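PDB 5Y0T: thermotoga maritima TmcAL, which belongs to the HIGH nucleotidyl transferase family of the HUP clan and holds adenosine-5'-rp-alpha-thio-triphosphate in a pocket. Local coordinates for residues V3-E9 and Y32-S38; E104-F110 and K163-D169; F325-S329 and L383-Q387. All coordinates share one frame; numbering follows the deposited sequence.

Interaction 1 of 3, residues V3-E9 and Y32-S38; sequences VLGVVVE and YTIAVMS. With TAT (adenosine-5'-rp-alpha-thio-triphosphate), chain E.
Residues Val3-Glu9 and Tyr32-Ser38 run side by side as parallel strands, their segment axes 4.7 Å apart and inclined at 21°, with Leu4, Val6 and Val8 each giving an N-H to the neighbouring strand and each accepting one on its carbonyl oxygen. Together with helix 15-28 they form a beta-alpha-beta unit in the nucleotide-binding sheet expected of a HUP-clan protein. The bond from Ile34 N to Leu4 O, at 2.8 Å, is nearly straight (172° at the hydrogen).

On one face, Leu4 CD2 lies alongside Thr33, both side chains pointing the same way, and Val6 CG2 rests 3.7 Å from Ala35 CB. Further along, Val8 spreads its two methyls: chi1 of -58° leaves CG2 between the backbone N and the carbonyl carbon, against Met37 CB at 3.7 Å, while CG1 faces C5' of the bound adenosine-5'-rp-alpha-thio-triphosphate at the same distance. Helix 15-28 packs on Leu4, Val6 and Thr33. The other face carries Val3, whose CG1 meets Ile34 CD1 at 3.7 Å, and Val7, whose CG2 touches Val36 CG1; helices 346-356 and 79-92 cover this side.

Past the last strand pair the contact becomes polar. Glu9 N donates to O2A of the ligand at 2.8 Å, and Glu9 O accepts from Arg55 NH2. The Glu9 side chain starts away from strand 32-38, but its end comes back to Ser38, where OE2, which also accepts from Gln43 N, takes the Ser38 OG hydrogen at 2.8 Å on its anti lone pair.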
# COMPACT_ATOMS: atom_id res chain seq x y z
N VAL A 3 -21.66 26.79 -26.81
CA VAL A 3 -21.24 25.47 -26.38
C VAL A 3 -21.53 25.27 -24.91
O VAL A 3 -21.04 26.01 -24.05
CB VAL A 3 -19.73 25.22 -26.63
CG1 VAL A 3 -19.32 23.85 -26.07
CG2 VAL A 3 -19.41 25.32 -28.13
N LEU A 4 -22.34 24.26 -24.62
CA LEU A 4 -22.71 23.93 -23.25
C LEU A 4 -21.65 23.06 -22.59
O LEU A 4 -21.28 22.03 -23.14
CB LEU A 4 -24.03 23.16 -23.25
CG LEU A 4 -24.47 22.56 -21.92
CD1 LEU A 4 -24.72 23.70 -20.90
CD2 LEU A 4 -25.72 21.71 -22.13
N GLY A 5 -21.12 23.50 -21.45
CA GLY A 5 -20.32 22.63 -20.59
C GLY A 5 -21.14 22.13 -19.40
O GLY A 5 -21.96 22.89 -18.84
N VAL A 6 -20.88 20.91 -18.96
CA VAL A 6 -21.50 20.38 -17.75
C VAL A 6 -20.43 19.63 -16.94
O VAL A 6 -19.51 19.01 -17.50
CB VAL A 6 -22.71 19.45 -18.04
CG1 VAL A 6 -23.85 20.23 -18.75
CG2 VAL A 6 -22.32 18.21 -18.87
N VAL A 7 -20.54 19.75 -15.62
CA VAL A 7 -19.62 19.12 -14.67
C VAL A 7 -20.34 17.93 -14.07
O VAL A 7 -21.42 18.10 -13.51
CB VAL A 7 -19.21 20.09 -13.55
CG1 VAL A 7 -18.25 19.38 -12.55
CG2 VAL A 7 -18.57 21.35 -14.15
N VAL A 8 -19.79 16.73 -14.22
CA VAL A 8 -20.57 15.52 -13.91
C VAL A 8 -19.71 14.42 -13.33
O VAL A 8 -18.49 14.43 -13.44
CB VAL A 8 -21.28 14.96 -15.18
CG1 VAL A 8 -22.21 16.00 -15.81
CG2 VAL A 8 -20.24 14.49 -16.21
N GLU A 9 -20.37 13.45 -12.71
CA GLU A 9 -19.73 12.26 -12.15
C GLU A 9 -20.41 11.04 -12.76
O GLU A 9 -19.73 10.08 -13.12
CB GLU A 9 -19.77 12.28 -10.63
CG GLU A 9 -18.89 13.40 -10.10
CD GLU A 9 -18.37 13.13 -8.71
OE1 GLU A 9 -19.20 12.95 -7.80
OE2 GLU A 9 -17.13 13.05 -8.53
N TYR A 32 -23.05 22.47 -29.42
CA TYR A 32 -22.37 21.27 -28.90
C TYR A 32 -22.45 21.23 -27.39
O TYR A 32 -22.58 22.27 -26.75
CB TYR A 32 -20.89 21.23 -29.32
CG TYR A 32 -20.68 21.34 -30.82
CD1 TYR A 32 -20.66 20.20 -31.63
CD2 TYR A 32 -20.49 22.58 -31.42
CE1 TYR A 32 -20.47 20.29 -32.99
CE2 TYR A 32 -20.31 22.69 -32.78
CZ TYR A 32 -20.30 21.54 -33.56
OH TYR A 32 -20.12 21.65 -34.90
N THR A 33 -22.31 20.04 -26.83
CA THR A 33 -22.29 19.83 -25.38
C THR A 33 -21.03 19.06 -24.99
O THR A 33 -20.74 18.01 -25.54
CB THR A 33 -23.53 19.06 -24.92
OG1 THR A 33 -24.69 19.84 -25.22
CG2 THR A 33 -23.49 18.79 -23.42
N ILE A 34 -20.29 19.62 -24.04
CA ILE A 34 -19.05 19.04 -23.56
C ILE A 34 -19.19 18.74 -22.07
O ILE A 34 -19.63 19.60 -21.31
CB ILE A 34 -17.88 19.99 -23.79
CG1 ILE A 34 -17.66 20.20 -25.30
CG2 ILE A 34 -16.62 19.46 -23.12
CD1 ILE A 34 -16.64 21.31 -25.60
N ALA A 35 -18.84 17.53 -21.66
CA ALA A 35 -18.88 17.19 -20.23
C ALA A 35 -17.47 17.01 -19.69
O ALA A 35 -16.63 16.45 -20.38
CB ALA A 35 -19.69 15.92 -19.99
N VAL A 36 -17.21 17.52 -18.49
CA VAL A 36 -15.99 17.18 -17.76
C VAL A 36 -16.46 16.29 -16.62
O VAL A 36 -17.30 16.69 -15.81
CB VAL A 36 -15.18 18.44 -17.26
CG1 VAL A 36 -15.99 19.33 -16.27
CG2 VAL A 36 -13.84 18.01 -16.65
N MET A 37 -15.91 15.08 -16.59
CA MET A 37 -16.42 13.99 -15.77
C MET A 37 -15.31 13.42 -14.88
O MET A 37 -14.20 13.17 -15.34
CB MET A 37 -16.99 12.87 -16.66
CG MET A 37 -17.73 11.75 -15.92
SD MET A 37 -18.17 10.38 -17.01
CE MET A 37 -16.58 9.54 -17.08
N SER A 38 -15.63 13.21 -13.61
CA SER A 38 -14.74 12.46 -12.73
C SER A 38 -14.46 11.09 -13.33
O SER A 38 -15.34 10.46 -13.93
CB SER A 38 -15.36 12.31 -11.34
OG SER A 38 -15.43 13.57 -10.69
N1 TAT E . -32.68 16.73 -11.04
C2 TAT E . -32.02 17.68 -11.72
N3 TAT E . -30.69 17.69 -11.90
C4 TAT E . -29.92 16.70 -11.38
C5 TAT E . -30.56 15.61 -10.64
C6 TAT E . -32.03 15.68 -10.48
N6 TAT E . -32.71 14.72 -9.81
N7 TAT E . -29.58 14.77 -10.26
C8 TAT E . -28.40 15.26 -10.72
N9 TAT E . -28.62 16.41 -11.39
PA TAT E . -23.53 14.50 -10.86
PB TAT E . -24.97 14.41 -8.30
PG TAT E . -26.73 12.61 -6.88
C1' TAT E . -27.58 17.26 -12.03
O1A TAT E . -27.83 11.72 -7.43
O1B TAT E . -24.05 14.34 -7.12
S1G TAT E . -22.23 15.85 -10.33
C2' TAT E . -26.55 17.69 -10.98
O2' TAT E . -27.03 18.78 -10.19
O2A TAT E . -23.05 13.37 -11.75
O2B TAT E . -25.68 15.71 -8.60
O2G TAT E . -25.64 11.83 -6.18
C3' TAT E . -25.36 18.05 -11.85
O3' TAT E . -25.47 19.39 -12.35
O3A TAT E . -24.23 13.79 -9.59
O3B TAT E . -26.06 13.22 -8.22
O3G TAT E . -27.18 13.83 -6.10
C4' TAT E . -25.49 17.07 -13.01
O4' TAT E . -26.82 16.54 -12.99
C5' TAT E . -24.50 15.90 -12.88
O5' TAT E . -24.72 15.26 -11.62

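Interaction 2 of 3, residues E104-F110 and K163-D169; sequences ESNDIEF and KLEKSND
Glu104 and Ser105, in the turn after strand 98-103, meet the start of helix 167-182 through a set of hydrogen bonds to carboxylates. The Glu104 chain bends at chi2 (89°) and lays its carboxylate over the first turn of that helix. There OE2 takes two donors from one residue: Asn168 N reaches its syn lone pair at 3.0 Å, and Asn168 ND2 comes at 3.0 Å from above the carboxylate plane. A weaker, bent bond joins Asp169 N to Glu104 OE1. In return, Asp169 OD2 accepts from Ser105 OG (2.7 Å) and Ser105 N (3.1 Å), which approach from opposite faces of its plane, while Asp169 OD1 accepts from Ser103 OG. Ser105 OG also receives Asp107 N, forming an ST turn.

The salt bridge lies farther along. Lys163 stretches out its chain to set NZ 2.9 Å from Asp107 OD2, a pair whose hydrogen bond is weak, and Glu160 is a second acidic partner of the same ammonium. Asp107 is the N-cap of helix 108-120, its OD1 accepting from Phe110 N.

The same lysine also makes ring contacts. Lys163 CD sits over one face of the Phe110 ring, 4.1 Å from its centroid and offset toward the rim, and NZ adds an off-centre cation-pi contact. Leu164 CD2 approaches Phe110 CE2 obliquely.

Two acidic groups, Glu104 and Asp169, thus lie close together, but each is met by backbone and side-chain donors, and the N-terminal end of helix 167-182 would probably help to stabilise negative charge on Glu104. Because Asn168 also touches the bound adenosine-5'-rp-alpha-thio-triphosphate, its grip on Glu104 OE2 probably helps to position that amide in the pocket.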
# COMPACT_ATOMS: atom_id res chain seq x y z
N GLU A 104 -30.67 23.24 -5.83
CA GLU A 104 -31.82 23.05 -4.96
C GLU A 104 -32.75 24.26 -5.00
O GLU A 104 -33.99 24.12 -4.97
CB GLU A 104 -31.38 22.78 -3.51
CG GLU A 104 -30.66 21.43 -3.31
CD GLU A 104 -29.15 21.52 -3.52
OE1 GLU A 104 -28.66 22.58 -3.98
OE2 GLU A 104 -28.46 20.52 -3.23
N SER A 105 -32.16 25.45 -4.99
CA SER A 105 -32.95 26.68 -4.99
C SER A 105 -33.37 27.12 -6.39
O SER A 105 -34.38 27.79 -6.54
CB SER A 105 -32.17 27.82 -4.33
OG SER A 105 -31.03 28.14 -5.11
N ASN A 106 -32.56 26.76 -7.39
CA ASN A 106 -32.71 27.26 -8.76
C ASN A 106 -32.68 28.80 -8.79
O ASN A 106 -33.42 29.45 -9.53
CB ASN A 106 -34.01 26.74 -9.39
CG ASN A 106 -34.04 26.90 -10.91
OD1 ASN A 106 -33.00 26.85 -11.57
ND2 ASN A 106 -35.23 27.12 -11.46
N ASP A 107 -31.84 29.37 -7.93
CA ASP A 107 -31.73 30.83 -7.85
C ASP A 107 -30.32 31.26 -8.26
O ASP A 107 -29.45 31.40 -7.39
CB ASP A 107 -32.05 31.25 -6.41
CG ASP A 107 -32.20 32.75 -6.24
OD1 ASP A 107 -31.81 33.52 -7.15
OD2 ASP A 107 -32.72 33.16 -5.17
N ILE A 108 -30.14 31.62 -9.52
CA ILE A 108 -28.79 31.85 -10.03
C ILE A 108 -28.28 33.20 -9.54
O ILE A 108 -27.08 33.38 -9.30
CB ILE A 108 -28.73 31.80 -11.58
CG1 ILE A 108 -27.30 31.99 -12.07
CG2 ILE A 108 -29.66 32.85 -12.20
CD1 ILE A 108 -26.39 30.81 -11.79
N GLU A 109 -29.20 34.15 -9.39
CA GLU A 109 -28.84 35.49 -8.95
C GLU A 109 -28.29 35.47 -7.52
O GLU A 109 -27.31 36.14 -7.23
CB GLU A 109 -30.04 36.43 -9.03
CG GLU A 109 -30.48 36.73 -10.44
CD GLU A 109 -31.09 38.12 -10.57
OE1 GLU A 109 -31.05 38.88 -9.58
OE2 GLU A 109 -31.60 38.44 -11.67
N PHE A 110 -28.92 34.69 -6.65
CA PHE A 110 -28.42 34.53 -5.29
C PHE A 110 -27.00 33.94 -5.30
O PHE A 110 -26.10 34.43 -4.61
CB PHE A 110 -29.36 33.66 -4.44
CG PHE A 110 -28.74 33.21 -3.14
CD1 PHE A 110 -28.59 34.09 -2.08
CD2 PHE A 110 -28.28 31.91 -2.99
CE1 PHE A 110 -28.00 33.68 -0.88
CE2 PHE A 110 -27.68 31.49 -1.81
CZ PHE A 110 -27.55 32.38 -0.75
N LYS A 163 -29.56 28.79 2.13
CA LYS A 163 -29.57 27.98 0.91
C LYS A 163 -28.23 27.27 0.70
O LYS A 163 -28.16 26.24 0.02
CB LYS A 163 -29.88 28.86 -0.31
CG LYS A 163 -31.32 29.38 -0.38
CD LYS A 163 -31.46 30.38 -1.53
CE LYS A 163 -32.73 31.20 -1.43
NZ LYS A 163 -32.71 32.29 -2.43
N LEU A 164 -27.18 27.80 1.31
CA LEU A 164 -25.84 27.27 1.13
C LEU A 164 -25.60 26.07 2.04
O LEU A 164 -24.49 25.58 2.15
CB LEU A 164 -24.80 28.36 1.38
CG LEU A 164 -24.84 29.49 0.34
CD1 LEU A 164 -23.86 30.61 0.69
CD2 LEU A 164 -24.56 28.96 -1.06
N GLU A 165 -26.64 25.61 2.74
CA GLU A 165 -26.51 24.34 3.46
C GLU A 165 -26.74 23.16 2.52
O GLU A 165 -26.54 22.01 2.89
CB GLU A 165 -27.49 24.28 4.64
CG GLU A 165 -27.29 25.41 5.63
CD GLU A 165 -28.11 25.24 6.90
OE1 GLU A 165 -29.01 24.37 6.93
OE2 GLU A 165 -27.84 25.98 7.86
N LYS A 166 -27.17 23.46 1.30
CA LYS A 166 -27.50 22.43 0.33
C LYS A 166 -26.31 22.20 -0.59
O LYS A 166 -25.77 23.16 -1.14
CB LYS A 166 -28.75 22.83 -0.48
CG LYS A 166 -30.00 23.12 0.36
CD LYS A 166 -30.59 21.87 0.98
CE LYS A 166 -31.88 22.18 1.72
NZ LYS A 166 -32.38 21.02 2.51
N SER A 167 -25.92 20.94 -0.76
CA SER A 167 -24.67 20.57 -1.44
C SER A 167 -24.52 21.17 -2.84
O SER A 167 -23.46 21.72 -3.19
CB SER A 167 -24.57 19.04 -1.55
OG SER A 167 -24.60 18.42 -0.28
N ASN A 168 -25.56 21.06 -3.64
CA ASN A 168 -25.42 21.43 -5.05
C ASN A 168 -25.31 22.94 -5.25
O ASN A 168 -24.58 23.39 -6.14
CB ASN A 168 -26.57 20.83 -5.86
CG ASN A 168 -26.45 19.31 -5.99
OD1 ASN A 168 -25.75 18.81 -6.86
ND2 ASN A 168 -27.13 18.58 -5.11
N ASP A 169 -25.98 23.72 -4.40
CA ASP A 169 -25.86 25.17 -4.47
C ASP A 169 -24.49 25.64 -3.97
O ASP A 169 -23.93 26.58 -4.52
CB ASP A 169 -27.02 25.84 -3.69
CG ASP A 169 -28.28 25.95 -4.54
OD1 ASP A 169 -28.18 25.69 -5.76
OD2 ASP A 169 -29.37 26.31 -4.03

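Interaction 3 of 3, residues F325-S329 and L383-Q387; sequences FVEKS and LFLEQ
Phe325 reaches from helix 323-332 to the side of helix 381-399, its ring passing the Glu386 side chain in the opposite direction. The ring and carboxylate planes are 54° apart, and Glu386 OE1 comes to 3.3 Å from Phe325 CD1, oblique to the ring. The aliphatic base of the glutamate takes part as well, with Glu386 CB 3.6 Å from Phe325 CE1. Because CG of Phe325 is anti to its backbone N, the ring extends across the gap between the helices, and its edge meets the backbone of Gln387, whose CA lies in the ring plane.

Gln387 crosses the ring obliquely, its amide plane turned 76° from that of the phenyl. Its CG touches Phe325 CE1 at 3.8 Å, and the extended chain carries NE2 onward to Ser329 OG. This bond is long and weak at 3.3 Å, though almost straight. Firmer partners hold the amide: NE2 also donates to Gly333 O, and OE1 accepts from Gln335 N. Ser329 OG in turn donates to Phe325 O at 2.9 Å, and the hydroxyl lies over one face of the Phe325 ring, offset toward its rim.

Leu383 completes the interface from the preceding turn of its helix. Its CD1 methyl touches both Phe325 CD1, at 3.9 Å, and Ser329 OG, at 3.7 Å, while CD2 approaches Lys328 O. The ammonium of Lys328 forms a salt bridge with Asp380, just ahead of helix 381-399.

The axes of the short helical segments approach to 11.0 Å and are inclined at 116°, so side chains bridge the backbones. Helix 72-75 packs on Phe325 and Ser329 through Val73, helix 368-374 packs on another side of helix 381-399, and Gly333 and Gln335 belong to the link from helix 323-332 to strand 337-343.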
# COMPACT_ATOMS: atom_id res chain seq x y z
N PHE A 325 1.76 19.28 -3.94
CA PHE A 325 1.17 18.92 -5.23
C PHE A 325 -0.25 19.49 -5.36
O PHE A 325 -0.61 20.07 -6.41
CB PHE A 325 1.18 17.40 -5.37
CG PHE A 325 0.36 16.87 -6.51
CD1 PHE A 325 0.72 17.12 -7.83
CD2 PHE A 325 -0.75 16.08 -6.26
CE1 PHE A 325 -0.04 16.62 -8.88
CE2 PHE A 325 -1.51 15.56 -7.31
CZ PHE A 325 -1.15 15.83 -8.62
N VAL A 326 -1.06 19.36 -4.31
CA VAL A 326 -2.42 19.90 -4.37
C VAL A 326 -2.40 21.44 -4.37
O VAL A 326 -3.20 22.08 -5.06
CB VAL A 326 -3.30 19.38 -3.21
CG1 VAL A 326 -4.67 20.04 -3.23
CG2 VAL A 326 -3.47 17.88 -3.32
N GLU A 327 -1.47 22.02 -3.62
CA GLU A 327 -1.34 23.47 -3.60
C GLU A 327 -1.04 24.02 -5.00
O GLU A 327 -1.64 24.99 -5.44
CB GLU A 327 -0.27 23.92 -2.61
CG GLU A 327 -0.01 25.42 -2.62
CD GLU A 327 -1.19 26.21 -2.08
OE1 GLU A 327 -2.03 25.62 -1.37
OE2 GLU A 327 -1.29 27.42 -2.38
N LYS A 328 -0.09 23.40 -5.68
CA LYS A 328 0.23 23.81 -7.05
C LYS A 328 -0.94 23.55 -8.00
O LYS A 328 -1.22 24.37 -8.89
CB LYS A 328 1.47 23.08 -7.55
CG LYS A 328 2.79 23.62 -7.00
CD LYS A 328 3.98 23.01 -7.73
CE LYS A 328 3.98 23.39 -9.21
NZ LYS A 328 5.19 22.89 -9.94
N SER A 329 -1.61 22.41 -7.84
CA SER A 329 -2.75 22.11 -8.71
C SER A 329 -3.88 23.11 -8.50
O SER A 329 -4.58 23.48 -9.44
CB SER A 329 -3.26 20.69 -8.48
OG SER A 329 -2.25 19.72 -8.74
N LEU A 383 4.33 19.53 -13.10
CA LEU A 383 2.96 19.40 -12.60
C LEU A 383 2.10 18.54 -13.54
O LEU A 383 1.32 17.66 -13.10
CB LEU A 383 2.34 20.78 -12.40
CG LEU A 383 0.95 20.77 -11.75
CD1 LEU A 383 1.01 20.11 -10.37
CD2 LEU A 383 0.48 22.21 -11.64
N PHE A 384 2.25 18.80 -14.83
CA PHE A 384 1.57 18.02 -15.87
C PHE A 384 1.88 16.54 -15.66
O PHE A 384 0.98 15.71 -15.58
CB PHE A 384 2.03 18.51 -17.26
CG PHE A 384 1.40 17.81 -18.45
CD1 PHE A 384 1.61 16.45 -18.68
CD2 PHE A 384 0.69 18.54 -19.39
CE1 PHE A 384 1.07 15.83 -19.81
CE2 PHE A 384 0.17 17.93 -20.53
CZ PHE A 384 0.35 16.57 -20.74
N LEU A 385 3.17 16.20 -15.55
CA LEU A 385 3.56 14.81 -15.38
C LEU A 385 3.01 14.21 -14.09
O LEU A 385 2.53 13.08 -14.09
CB LEU A 385 5.10 14.67 -15.42
CG LEU A 385 5.72 14.94 -16.80
CD1 LEU A 385 7.27 14.94 -16.72
CD2 LEU A 385 5.24 13.94 -17.83
N GLU A 386 3.07 14.96 -12.98
CA GLU A 386 2.51 14.49 -11.71
C GLU A 386 1.00 14.29 -11.77
O GLU A 386 0.48 13.28 -11.28
CB GLU A 386 2.88 15.45 -10.56
CG GLU A 386 4.38 15.45 -10.30
CD GLU A 386 4.82 16.33 -9.14
OE1 GLU A 386 3.96 16.94 -8.48
OE2 GLU A 386 6.04 16.41 -8.89
N GLN A 387 0.30 15.24 -12.39
CA GLN A 387 -1.14 15.12 -12.50
C GLN A 387 -1.54 13.89 -13.31
O GLN A 387 -2.38 13.10 -12.87
CB GLN A 387 -1.75 16.40 -13.12
CG GLN A 387 -1.73 17.60 -12.19
CD GLN A 387 -2.29 18.87 -12.84
OE1 GLN A 387 -2.46 18.94 -14.05
NE2 GLN A 387 -2.59 19.87 -12.01

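In the fold
The three contacts follow one another along the chain, each closing before the next opens. Interaction 1 lies in the mixed sheet, where strand 3-8 pairs with both 32-38 and 98-103; the latter strand leads directly into residues 104-110 of interaction 2. Their centres are 20 Å apart, yet both border the pocket of adenosine-5'-rp-alpha-thio-triphosphate, through Val7, Val8 and Glu9 in one and Asn168 in the other. Interaction 3 joins two later helices, 323-332 and 381-399, away from the pocket that the first two border; its centre is 22 Å from interaction 1 and 31 Å from interaction 2, on the opposite side of the chain's centre from the latter.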